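Local coordinates for protein GTP pyrophosphokinase YjbM (Bacillus subtilis PY79, PDB 5F2V) that makes the alarmone (p)ppGpp by transferring pyrophosphate from ATP to GDP or GTP, working as a cooperative, allosterically activated homotetramer, at residues Arg12-Glu17 with Tyr123-Val128; Thr42-Pro47 with Met68-Gly73; Leu74-Gln79 with Val136-Arg141. All coordinates share one frame; numbering follows the deposited sequence.

Contact 1. Residues Arg12-Glu17 with Tyr123-Val128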
loop_
_atom_site.group_PDB
_atom_site.type_symbol
_atom_site.label_atom_id
_atom_site.label_comp_id
_atom_site.label_asym_id
_atom_site.label_seq_id
_atom_site.Cartn_x
_atom_site.Cartn_y
_atom_site.Cartn_z
ATOM N N ARG C 12 9.054 12.979 -5.603
ATOM C CA ARG C 12 8.331 11.791 -5.126
ATOM C C ARG C 12 7.212 12.158 -4.162
ATOM O O ARG C 12 6.103 11.621 -4.238
ATOM C CB ARG C 12 9.235 10.788 -4.396
ATOM C CG ARG C 12 10.535 10.514 -5.028
ATOM C CD ARG C 12 10.946 9.082 -4.814
ATOM N NE ARG C 12 11.935 8.773 -5.824
ATOM C CZ ARG C 12 13.191 9.202 -5.775
ATOM N NH1 ARG C 12 13.623 9.921 -4.737
ATOM N NH2 ARG C 12 14.026 8.899 -6.762
ATOM N N GLN C 13 7.523 13.028 -3.208
ATOM C CA GLN C 13 6.615 13.232 -2.095
ATOM C C GLN C 13 5.303 13.816 -2.604
ATOM O O GLN C 13 4.215 13.332 -2.250
ATOM C CB GLN C 13 7.242 14.137 -1.031
ATOM C CG GLN C 13 6.314 14.438 0.151
ATOM C CD GLN C 13 5.789 13.184 0.848
ATOM O OE1 GLN C 13 6.328 12.084 0.682
ATOM N NE2 GLN C 13 4.716 13.346 1.621
ATOM N N ALA C 14 5.411 14.844 -3.442
ATOM C CA ALA C 14 4.242 15.452 -4.050
ATOM C C ALA C 14 3.460 14.423 -4.865
ATOM O O ALA C 14 2.231 14.424 -4.878
ATOM C CB ALA C 14 4.656 16.627 -4.919
ATOM N N VAL C 15 4.172 13.533 -5.539
ATOM C CA VAL C 15 3.502 12.463 -6.262
ATOM C C VAL C 15 2.692 11.605 -5.307
ATOM O O VAL C 15 1.520 11.329 -5.576
ATOM C CB VAL C 15 4.487 11.559 -7.026
ATOM C CG1 VAL C 15 3.751 10.376 -7.595
ATOM C CG2 VAL C 15 5.197 12.330 -8.127
ATOM N N GLU C 16 3.320 11.181 -4.203
ATOM C CA GLU C 16 2.681 10.257 -3.259
ATOM C C GLU C 16 1.443 10.899 -2.668
ATOM O O GLU C 16 0.458 10.219 -2.412
ATOM C CB GLU C 16 3.627 9.830 -2.134
ATOM C CG GLU C 16 4.676 8.762 -2.476
ATOM C CD GLU C 16 4.136 7.554 -3.276
ATOM O OE1 GLU C 16 3.137 6.919 -2.862
ATOM O OE2 GLU C 16 4.740 7.235 -4.332
ATOM N N GLU C 17 1.487 12.214 -2.473
ATOM C CA GLU C 17 0.367 12.933 -1.888
ATOM C C GLU C 17 -0.781 13.149 -2.864
ATOM O O GLU C 17 -1.941 12.939 -2.508
ATOM C CB GLU C 17 0.829 14.288 -1.337
ATOM C CG GLU C 17 1.751 14.142 -0.167
ATOM C CD GLU C 17 2.275 15.460 0.377
ATOM O OE1 GLU C 17 1.605 16.509 0.202
ATOM O OE2 GLU C 17 3.376 15.424 0.973
ATOM N N TYR C 123 1.915 22.747 -6.927
ATOM C CA TYR C 123 1.541 22.128 -5.650
ATOM C C TYR C 123 2.470 22.594 -4.514
ATOM O O TYR C 123 3.691 22.498 -4.642
ATOM C CB TYR C 123 1.561 20.600 -5.790
ATOM C CG TYR C 123 1.182 19.826 -4.547
ATOM C CD1 TYR C 123 -0.142 19.711 -4.153
ATOM C CD2 TYR C 123 2.149 19.178 -3.785
ATOM C CE1 TYR C 123 -0.500 18.992 -3.010
ATOM C CE2 TYR C 123 1.803 18.462 -2.639
ATOM C CZ TYR C 123 0.474 18.375 -2.259
ATOM O OH TYR C 123 0.118 17.654 -1.141
ATOM N N PRO C 124 1.890 23.120 -3.413
ATOM C CA PRO C 124 2.649 23.722 -2.311
ATOM C C PRO C 124 3.076 22.687 -1.287
ATOM O O PRO C 124 2.339 22.372 -0.358
ATOM C CB PRO C 124 1.648 24.703 -1.710
ATOM C CG PRO C 124 0.349 24.028 -1.896
ATOM C CD PRO C 124 0.439 23.266 -3.202
ATOM N N LEU C 125 4.270 22.151 -1.466
ATOM C CA LEU C 125 4.711 21.022 -0.669
ATOM C C LEU C 125 5.315 21.507 0.628
ATOM O O LEU C 125 6.176 22.386 0.624
ATOM C CB LEU C 125 5.723 20.192 -1.457
ATOM C CG LEU C 125 6.373 18.956 -0.839
ATOM C CD1 LEU C 125 5.443 17.746 -0.904
ATOM C CD2 LEU C 125 7.704 18.666 -1.553
ATOM N N GLN C 126 4.865 20.946 1.743
ATOM C CA GLN C 126 5.460 21.294 3.029
ATOM C C GLN C 126 6.784 20.542 3.231
ATOM O O GLN C 126 6.815 19.319 3.304
ATOM C CB GLN C 126 4.485 21.010 4.177
ATOM C CG GLN C 126 3.162 21.761 4.072
ATOM C CD GLN C 126 3.368 23.233 3.827
ATOM O OE1 GLN C 126 3.771 23.983 4.725
ATOM N NE2 GLN C 126 3.118 23.659 2.600
ATOM N N THR C 127 7.874 21.303 3.289
ATOM C CA THR C 127 9.216 20.781 3.531
ATOM C C THR C 127 9.632 20.998 4.979
ATOM O O THR C 127 9.059 21.842 5.679
ATOM C CB THR C 127 10.257 21.468 2.626
ATOM O OG1 THR C 127 9.849 21.342 1.265
ATOM C CG2 THR C 127 11.648 20.845 2.796
ATOM N N VAL C 128 10.627 20.239 5.426
ATOM C CA VAL C 128 11.292 20.547 6.682
ATOM C C VAL C 128 11.807 21.984 6.600
ATOM O O VAL C 128 11.780 22.725 7.583
ATOM C CB VAL C 128 12.460 19.581 6.974
ATOM C CG1 VAL C 128 11.943 18.164 7.249
ATOM C CG2 VAL C 128 13.455 19.593 5.812
#
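Glu17 and Tyr123 supply the polar link between helix residues 12-17 and strand residues 123-127. The Tyr123 hydroxyl donates a hydrogen bond to Glu17 OE1, which lies at the ring edge and in the ring plane. The modelled separation of Tyr123 OH and Glu17 OE1, 2.3 Å, is doubtfully short at this resolution. The two side chains cross at about a right angle, with the carboxylate turned 73° against the ring. The other carboxylate oxygen is used one turn back along the helix: Gln13 NE2 donates to Glu17 OE2 over 2.6 Å, meeting the lone pair that points away from OE1. A bend at chi2 of Gln13 (56°) swings its amide toward the acid, so the carboxylate is held at both oxygens.

The helix segment belongs to the long helix 3-29, which packs against one face of the mixed sheet of the RelA/SpoT synthetase fold; the axis of residues 12-17 comes within 9.4 Å of that of strand 123-127.

Van der Waals contacts fill in beside the polar ones. Leu125 CD1 reaches Gln13 CG at 3.6 Å and comes equally near Glu17 OE2, because Leu125 CG stands anti to its own backbone N (chi1 179°) and sends the branch toward the helix. Ala14 CB touches both Tyr123 CD2 at 3.8 Å and Leu125 CD1 at 4.2 Å.

Lys21 of the same chain, which helps bind the allosteric alarmone, also hydrogen-bonds to Tyr123 OH. Gln13 NE2 has a further acceptor in the backbone carbonyl of Val20 from a second subunit, which places this contact at a subunit interface of the tetramer.

Contact 2. Residues Thr42-Pro47 with Met68-Gly73; sequences TGRVKP and MQDIAG. With APC (diphosphomethylphosphonic acid adenosyl ester), chain Q.
The nucleotide pocket, here holding the ATP analogue AMPCPP (APC), is lined by Arg44, Lys46 and Asp70, set at the ends of two antiparallel strands. Arg44 and Gly73 form a hydrogen-bonded pair, Arg44 N reaching Gly73 O at 2.9 Å; beyond the paired residues, Lys46 N bonds to Ile71 O. The Arg44 guanidinium grips Asp70 end-on: NH1 donates in its own plane to the backbone Asp70 O at 2.6 Å, and NH2 makes a salt bridge to Asp70 OD2 at 3.2 Å. The same OD2 accepts from Lys46 NZ at 2.7 Å on its syn lone pair, a bend at chi4 (71°) turning that ammonium to APC O3G. Asp70 OD1 pairs with Lys54. APC C8 lies over one face of the Arg44 guanidinium and the backbone of Lys46 over the other, while Arg44 NE donates to APC O4' at 2.9 Å and Arg44 NH2 to APC O5'. Replacing Arg44 by an alanine would probably leave both ligand oxygens without these donors and cost Asp70 two of its bonds. Gly73 CA approaches the adenine amine N6 at 3.5 Å. Basic residues at a strand end facing an aspartate of the magnesium site fit the ATP site of RelA/SpoT synthetases.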
loop_
_atom_site.group_PDB
_atom_site.type_symbol
_atom_site.label_atom_id
_atom_site.label_comp_id
_atom_site.label_asym_id
_atom_site.label_seq_id
_atom_site.Cartn_x
_atom_site.Cartn_y
_atom_site.Cartn_z
ATOM N N THR C 42 -2.452 6.637 -11.405
ATOM C CA THR C 42 -1.061 6.227 -11.286
ATOM C C THR C 42 -0.201 7.460 -11.275
ATOM O O THR C 42 -0.667 8.549 -11.607
ATOM C CB THR C 42 -0.596 5.330 -12.435
ATOM O OG1 THR C 42 -0.603 6.084 -13.653
ATOM C CG2 THR C 42 -1.501 4.136 -12.575
ATOM N N GLY C 43 1.060 7.288 -10.911
ATOM C CA GLY C 43 1.978 8.399 -10.845
ATOM C C GLY C 43 3.358 7.896 -11.156
ATOM O O GLY C 43 3.620 6.693 -11.120
ATOM N N ARG C 44 4.258 8.815 -11.465
ATOM C CA ARG C 44 5.631 8.428 -11.692
ATOM C C ARG C 44 6.558 9.645 -11.591
ATOM O O ARG C 44 6.145 10.775 -11.894
ATOM C CB ARG C 44 5.732 7.728 -13.046
ATOM C CG ARG C 44 6.755 8.281 -13.991
ATOM C CD ARG C 44 6.243 9.536 -14.575
ATOM N NE ARG C 44 7.028 9.970 -15.700
ATOM C CZ ARG C 44 7.198 11.243 -16.031
ATOM N NH1 ARG C 44 6.675 12.199 -15.283
ATOM N NH2 ARG C 44 7.915 11.555 -17.106
ATOM N N VAL C 45 7.792 9.419 -11.138
ATOM C CA VAL C 45 8.804 10.462 -11.214
ATOM C C VAL C 45 9.681 10.220 -12.440
ATOM O O VAL C 45 10.276 9.159 -12.607
ATOM C CB VAL C 45 9.686 10.557 -9.949
ATOM C CG1 VAL C 45 10.772 11.614 -10.160
ATOM C CG2 VAL C 45 8.838 10.897 -8.727
ATOM N N LYS C 46 9.731 11.222 -13.302
ATOM C CA LYS C 46 10.505 11.173 -14.522
ATOM C C LYS C 46 11.917 10.686 -14.215
ATOM O O LYS C 46 12.524 11.135 -13.252
ATOM C CB LYS C 46 10.501 12.563 -15.175
ATOM C CG LYS C 46 11.108 12.632 -16.541
ATOM C CD LYS C 46 10.724 13.934 -17.204
ATOM C CE LYS C 46 10.697 13.798 -18.720
ATOM N NZ LYS C 46 9.543 12.984 -19.169
ATOM N N PRO C 47 12.428 9.725 -15.003
ATOM C CA PRO C 47 13.812 9.257 -14.835
ATOM C C PRO C 47 14.846 10.299 -15.256
ATOM O O PRO C 47 14.588 11.158 -16.103
ATOM C CB PRO C 47 13.889 8.034 -15.754
ATOM C CG PRO C 47 12.493 7.623 -15.970
ATOM C CD PRO C 47 11.687 8.890 -15.960
ATOM N N MET C 68 10.632 22.451 -15.924
ATOM C CA MET C 68 10.105 21.277 -16.608
ATOM C C MET C 68 8.811 20.942 -15.915
ATOM O O MET C 68 8.732 21.049 -14.698
ATOM C CB MET C 68 11.088 20.112 -16.569
ATOM C CG MET C 68 10.689 18.957 -17.446
ATOM S SD MET C 68 11.969 17.695 -17.641
ATOM C CE MET C 68 13.262 18.621 -18.463
ATOM N N GLN C 69 7.786 20.576 -16.676
ATOM C CA GLN C 69 6.443 20.552 -16.124
ATOM C C GLN C 69 5.985 19.150 -15.783
ATOM O O GLN C 69 4.892 18.963 -15.248
ATOM C CB GLN C 69 5.456 21.210 -17.090
ATOM C CG GLN C 69 5.816 22.641 -17.448
ATOM C CD GLN C 69 4.826 23.274 -18.401
ATOM O OE1 GLN C 69 3.766 22.714 -18.658
ATOM N NE2 GLN C 69 5.170 24.445 -18.940
ATOM N N ASP C 70 6.826 18.157 -16.041
ATOM C CA ASP C 70 6.380 16.771 -15.877
ATOM C C ASP C 70 7.392 15.887 -15.157
ATOM O O ASP C 70 7.377 14.675 -15.315
ATOM C CB ASP C 70 6.058 16.172 -17.243
ATOM C CG ASP C 70 7.299 15.754 -17.983
ATOM O OD1 ASP C 70 8.099 16.640 -18.335
ATOM O OD2 ASP C 70 7.494 14.534 -18.197
ATOM N N ILE C 71 8.276 16.487 -14.367
ATOM C CA ILE C 71 9.175 15.691 -13.533
ATOM C C ILE C 71 8.355 14.848 -12.568
ATOM O O ILE C 71 8.718 13.740 -12.206
ATOM C CB ILE C 71 10.135 16.558 -12.758
ATOM C CG1 ILE C 71 10.953 17.409 -13.718
ATOM C CG2 ILE C 71 11.059 15.686 -11.937
ATOM C CD1 ILE C 71 12.031 18.196 -13.036
ATOM N N ALA C 72 7.227 15.400 -12.169
ATOM C CA ALA C 72 6.281 14.709 -11.339
ATOM C C ALA C 72 5.049 14.518 -12.172
ATOM O O ALA C 72 4.484 15.488 -12.668
ATOM C CB ALA C 72 5.964 15.525 -10.073
ATOM N N GLY C 73 4.612 13.282 -12.336
ATOM C CA GLY C 73 3.445 13.073 -13.152
ATOM C C GLY C 73 2.416 12.214 -12.473
ATOM O O GLY C 73 2.760 11.273 -11.761
HETATM P PG APC Q . 8.092 13.525 -22.780
HETATM O O1G APC Q . 8.211 14.975 -22.525
HETATM O O2G APC Q . 8.527 13.324 -24.184
HETATM O O3G APC Q . 9.134 13.009 -21.862
HETATM P PB APC Q . 6.018 13.278 -21.009
HETATM O O1B APC Q . 4.514 13.506 -21.128
HETATM O O2B APC Q . 6.653 14.560 -20.497
HETATM O O3B APC Q . 6.637 12.974 -22.475
HETATM P PA APC Q . 7.203 10.486 -20.700
HETATM O O1A APC Q . 6.045 9.667 -21.239
HETATM O O2A APC Q . 7.729 10.923 -22.013
HETATM C C3A APC Q . 6.263 11.845 -19.920
HETATM O "O5'" APC Q . 8.350 9.765 -19.663
HETATM C "C5'" APC Q . 8.675 8.363 -19.504
HETATM C "C4'" APC Q . 7.738 7.341 -18.783
HETATM O "O4'" APC Q . 6.829 7.863 -17.743
HETATM C "C3'" APC Q . 6.728 6.533 -19.566
HETATM O "O3'" APC Q . 6.637 5.158 -19.086
HETATM C "C2'" APC Q . 5.362 7.028 -19.330
HETATM O "O2'" APC Q . 4.353 6.000 -19.538
HETATM C "C1'" APC Q . 5.418 7.426 -17.919
HETATM N N9 APC Q . 4.624 8.557 -17.611
HETATM C C8 APC Q . 4.958 9.671 -18.178
HETATM N N7 APC Q . 4.162 10.721 -17.779
HETATM C C5 APC Q . 3.259 10.098 -16.818
HETATM C C6 APC Q . 2.202 10.567 -16.006
HETATM N N6 APC Q . 1.773 11.927 -16.030
HETATM N N1 APC Q . 1.594 9.675 -15.220
HETATM C C2 APC Q . 1.962 8.386 -15.201
HETATM N N3 APC Q . 2.961 7.856 -15.931
HETATM C C4 APC Q . 3.625 8.682 -16.750
#

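Contact 3. Residues Leu74-Gln79 with Val136-Arg141; sequences LRIMCQ and VEIQIR. With MG (magnesium ion), chain R; APC (diphosphomethylphosphonic acid adenosyl ester), chain Q.
Two neighbouring parallel strands of the synthetase sheet, 74-78 and 136-141, contribute residues that hold the adenine, and with them the glutamate proposed as proton acceptor. Their ladder includes Leu74 N to Glu137 O (2.9 Å) and Cys78 N to Arg141 O. Leu74 O serves twice, accepting from Gln139 N and from the adenine amine APC N6 at 3.1 Å. The Arg75 guanidinium is sandwiched, with APC N3 over one face and the Arg141 guanidinium flat on the other, centres 3.6 Å apart and planes at 9°. Gln139 runs alongside Arg75, its amide nearly coplanar with the guanidinium, and Gln139 OE1 accepts from Arg75 NE in a bond modelled doubtfully short. Arg141 is itself held by Asn146 through NH1.

That glutamate, Glu137, stretches out from CG anti to its backbone N (chi1 -176°) to bind magnesium through OE2 at 2.5 Å; APC O1B and O2B and two waters are further ligands.

On the other face of this RelA/SpoT-family sheet the side chains are apolar: Leu74 CD1 meets Val136 CG1 at 3.8 Å, and Ile76 CD1 meets Ile138 CG2 at 3.8 Å. Helix 3-29 packs on Leu74, Ile76 and Val136, while helix 81-93 lies against Ile138 and Ile140.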
loop_
_atom_site.group_PDB
_atom_site.type_symbol
_atom_site.label_atom_id
_atom_site.label_comp_id
_atom_site.label_asym_id
_atom_site.label_seq_id
_atom_site.Cartn_x
_atom_site.Cartn_y
_atom_site.Cartn_z
ATOM N N LEU C 74 1.151 12.551 -12.688
ATOM C CA LEU C 74 0.062 11.654 -12.363
ATOM C C LEU C 74 -0.813 11.411 -13.596
ATOM O O LEU C 74 -0.883 12.231 -14.504
ATOM C CB LEU C 74 -0.776 12.204 -11.214
ATOM C CG LEU C 74 -0.272 11.939 -9.795
ATOM C CD1 LEU C 74 0.704 13.020 -9.383
ATOM C CD2 LEU C 74 -1.447 11.864 -8.836
ATOM N N ARG C 75 -1.473 10.265 -13.621
ATOM C CA ARG C 75 -2.332 9.915 -14.735
ATOM C C ARG C 75 -3.659 9.399 -14.208
ATOM O O ARG C 75 -3.711 8.403 -13.494
ATOM C CB ARG C 75 -1.665 8.876 -15.625
ATOM C CG ARG C 75 -2.471 8.530 -16.872
ATOM C CD ARG C 75 -1.698 7.624 -17.824
ATOM N NE ARG C 75 -0.500 8.276 -18.342
ATOM C CZ ARG C 75 0.617 7.621 -18.608
ATOM N NH1 ARG C 75 0.660 6.317 -18.396
ATOM N NH2 ARG C 75 1.685 8.258 -19.071
ATOM N N ILE C 76 -4.725 10.110 -14.548
ATOM C CA ILE C 76 -6.072 9.774 -14.118
ATOM C C ILE C 76 -6.787 9.097 -15.289
ATOM O O ILE C 76 -6.799 9.629 -16.403
ATOM C CB ILE C 76 -6.828 11.042 -13.651
ATOM C CG1 ILE C 76 -6.152 11.637 -12.407
ATOM C CG2 ILE C 76 -8.286 10.739 -13.386
ATOM C CD1 ILE C 76 -6.829 12.893 -11.849
ATOM N N MET C 77 -7.356 7.919 -15.049
ATOM C CA MET C 77 -8.013 7.147 -16.112
ATOM C C MET C 77 -9.532 7.055 -15.913
ATOM O O MET C 77 -10.007 6.866 -14.780
ATOM C CB MET C 77 -7.416 5.745 -16.192
ATOM C CG MET C 77 -6.679 5.440 -17.484
ATOM S SD MET C 77 -4.943 5.920 -17.479
ATOM C CE MET C 77 -4.305 4.914 -16.153
ATOM N N CYS C 78 -10.289 7.208 -17.006
ATOM C CA CYS C 78 -11.751 7.143 -16.941
ATOM C C CYS C 78 -12.335 6.247 -18.002
ATOM O O CYS C 78 -11.718 6.013 -19.038
ATOM C CB CYS C 78 -12.394 8.520 -17.089
ATOM S SG CYS C 78 -11.300 9.951 -16.992
ATOM N N GLN C 79 -13.544 5.755 -17.742
ATOM C CA GLN C 79 -14.257 4.922 -18.704
ATOM C C GLN C 79 -14.653 5.745 -19.915
ATOM O O GLN C 79 -14.425 5.337 -21.052
ATOM C CB GLN C 79 -15.492 4.288 -18.065
ATOM C CG GLN C 79 -15.183 3.078 -17.192
ATOM C CD GLN C 79 -16.338 2.697 -16.280
ATOM O OE1 GLN C 79 -17.284 3.464 -16.103
ATOM N NE2 GLN C 79 -16.257 1.513 -15.680
ATOM N N VAL C 136 3.455 19.824 -11.129
ATOM C CA VAL C 136 2.978 18.466 -11.295
ATOM C C VAL C 136 2.078 18.395 -12.505
ATOM O O VAL C 136 1.087 19.126 -12.573
ATOM C CB VAL C 136 2.204 17.968 -10.079
ATOM C CG1 VAL C 136 1.642 16.576 -10.367
ATOM C CG2 VAL C 136 3.093 17.965 -8.832
ATOM N N GLU C 137 2.413 17.522 -13.454
ATOM C CA GLU C 137 1.552 17.309 -14.612
ATOM C C GLU C 137 0.532 16.213 -14.337
ATOM O O GLU C 137 0.887 15.109 -13.942
ATOM C CB GLU C 137 2.376 16.951 -15.851
ATOM C CG GLU C 137 1.542 16.816 -17.117
ATOM C CD GLU C 137 2.206 15.938 -18.154
ATOM O OE1 GLU C 137 2.126 14.704 -17.994
ATOM O OE2 GLU C 137 2.802 16.466 -19.126
ATOM N N ILE C 138 -0.739 16.522 -14.559
ATOM C CA ILE C 138 -1.813 15.550 -14.382
ATOM C C ILE C 138 -2.472 15.197 -15.709
ATOM O O ILE C 138 -3.287 15.960 -16.237
ATOM C CB ILE C 138 -2.898 16.065 -13.435
ATOM C CG1 ILE C 138 -2.321 16.259 -12.040
ATOM C CG2 ILE C 138 -4.065 15.089 -13.370
ATOM C CD1 ILE C 138 -3.316 16.815 -11.088
ATOM N N GLN C 139 -2.132 14.028 -16.235
ATOM C CA GLN C 139 -2.772 13.539 -17.439
ATOM C C GLN C 139 -4.198 13.049 -17.173
ATOM O O GLN C 139 -4.520 12.633 -16.077
ATOM C CB GLN C 139 -1.927 12.427 -18.055
ATOM C CG GLN C 139 -0.654 12.937 -18.707
ATOM C CD GLN C 139 0.295 11.820 -19.062
ATOM O OE1 GLN C 139 -0.011 10.633 -18.893
ATOM N NE2 GLN C 139 1.460 12.187 -19.557
ATOM N N ILE C 140 -5.052 13.123 -18.183
ATOM C CA ILE C 140 -6.384 12.537 -18.122
ATOM C C ILE C 140 -6.713 11.820 -19.450
ATOM O O ILE C 140 -6.796 12.443 -20.509
ATOM C CB ILE C 140 -7.436 13.599 -17.812
ATOM C CG1 ILE C 140 -6.906 14.562 -16.760
ATOM C CG2 ILE C 140 -8.730 12.960 -17.337
ATOM C CD1 ILE C 140 -7.907 15.624 -16.400
ATOM N N ARG C 141 -6.877 10.500 -19.369
ATOM C CA ARG C 141 -7.025 9.625 -20.528
ATOM C C ARG C 141 -8.219 8.703 -20.345
ATOM O O ARG C 141 -8.636 8.433 -19.217
ATOM C CB ARG C 141 -5.778 8.779 -20.710
ATOM C CG ARG C 141 -4.510 9.560 -20.833
ATOM C CD ARG C 141 -3.341 8.631 -20.696
ATOM N NE ARG C 141 -2.138 9.220 -21.253
ATOM C CZ ARG C 141 -1.105 8.504 -21.694
ATOM N NH1 ARG C 141 -1.125 7.168 -21.636
ATOM N NH2 ARG C 141 -0.044 9.121 -22.200
HETATM MG MG MG R . 4.764 14.936 -19.570
HETATM P PG APC Q . 8.092 13.525 -22.780
HETATM O O1G APC Q . 8.211 14.975 -22.525
HETATM O O2G APC Q . 8.527 13.324 -24.184
HETATM O O3G APC Q . 9.134 13.009 -21.862
HETATM P PB APC Q . 6.018 13.278 -21.009
HETATM O O1B APC Q . 4.514 13.506 -21.128
HETATM O O2B APC Q . 6.653 14.560 -20.497
HETATM O O3B APC Q . 6.637 12.974 -22.475
HETATM P PA APC Q . 7.203 10.486 -20.700
HETATM O O1A APC Q . 6.045 9.667 -21.239
HETATM O O2A APC Q . 7.729 10.923 -22.013
HETATM C C3A APC Q . 6.263 11.845 -19.920
HETATM O "O5'" APC Q . 8.350 9.765 -19.663
HETATM C "C5'" APC Q . 8.675 8.363 -19.504
HETATM C "C4'" APC Q . 7.738 7.341 -18.783
HETATM O "O4'" APC Q . 6.829 7.863 -17.743
HETATM C "C3'" APC Q . 6.728 6.533 -19.566
HETATM O "O3'" APC Q . 6.637 5.158 -19.086
HETATM C "C2'" APC Q . 5.362 7.028 -19.330
HETATM O "O2'" APC Q . 4.353 6.000 -19.538
HETATM C "C1'" APC Q . 5.418 7.426 -17.919
HETATM N N9 APC Q . 4.624 8.557 -17.611
HETATM C C8 APC Q . 4.958 9.671 -18.178
HETATM N N7 APC Q . 4.162 10.721 -17.779
HETATM C C5 APC Q . 3.259 10.098 -16.818
HETATM C C6 APC Q . 2.202 10.567 -16.006
HETATM N N6 APC Q . 1.773 11.927 -16.030
HETATM N N1 APC Q . 1.594 9.675 -15.220
HETATM C C2 APC Q . 1.962 8.386 -15.201
HETATM N N3 APC Q . 2.961 7.856 -15.931
HETATM C C4 APC Q . 3.625 8.682 -16.750
HETATM O O HOH W 1 3.941 13.129 -18.546
HETATM O O HOH W 2 5.208 16.876 -20.780
#

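In the fold
Contacts 2 and 3 share strand 72-78, their centres about 12 Å apart, and build the site for AMPCPP: contact 2 meets mainly the sugar and phosphates and part of the base, with Arg44 and Lys46, contact 3 meets the adenine and binds the magnesium through Glu137. Ala72 O lies 3.0 Å from Glu137 N where they join. Contact 1 sets helix 3-29 against another strand of the same sheet, about 13 Å from contact 2 and 18 Å from contact 3 between centres. Its helix touches both, Val15 CG2 approaching Ala72 CB at 3.8 Å and Val15 CA approaching Leu74 CD1 at 4.2 Å, while the Ala14 side chain stays about 12 Å from the nucleotide.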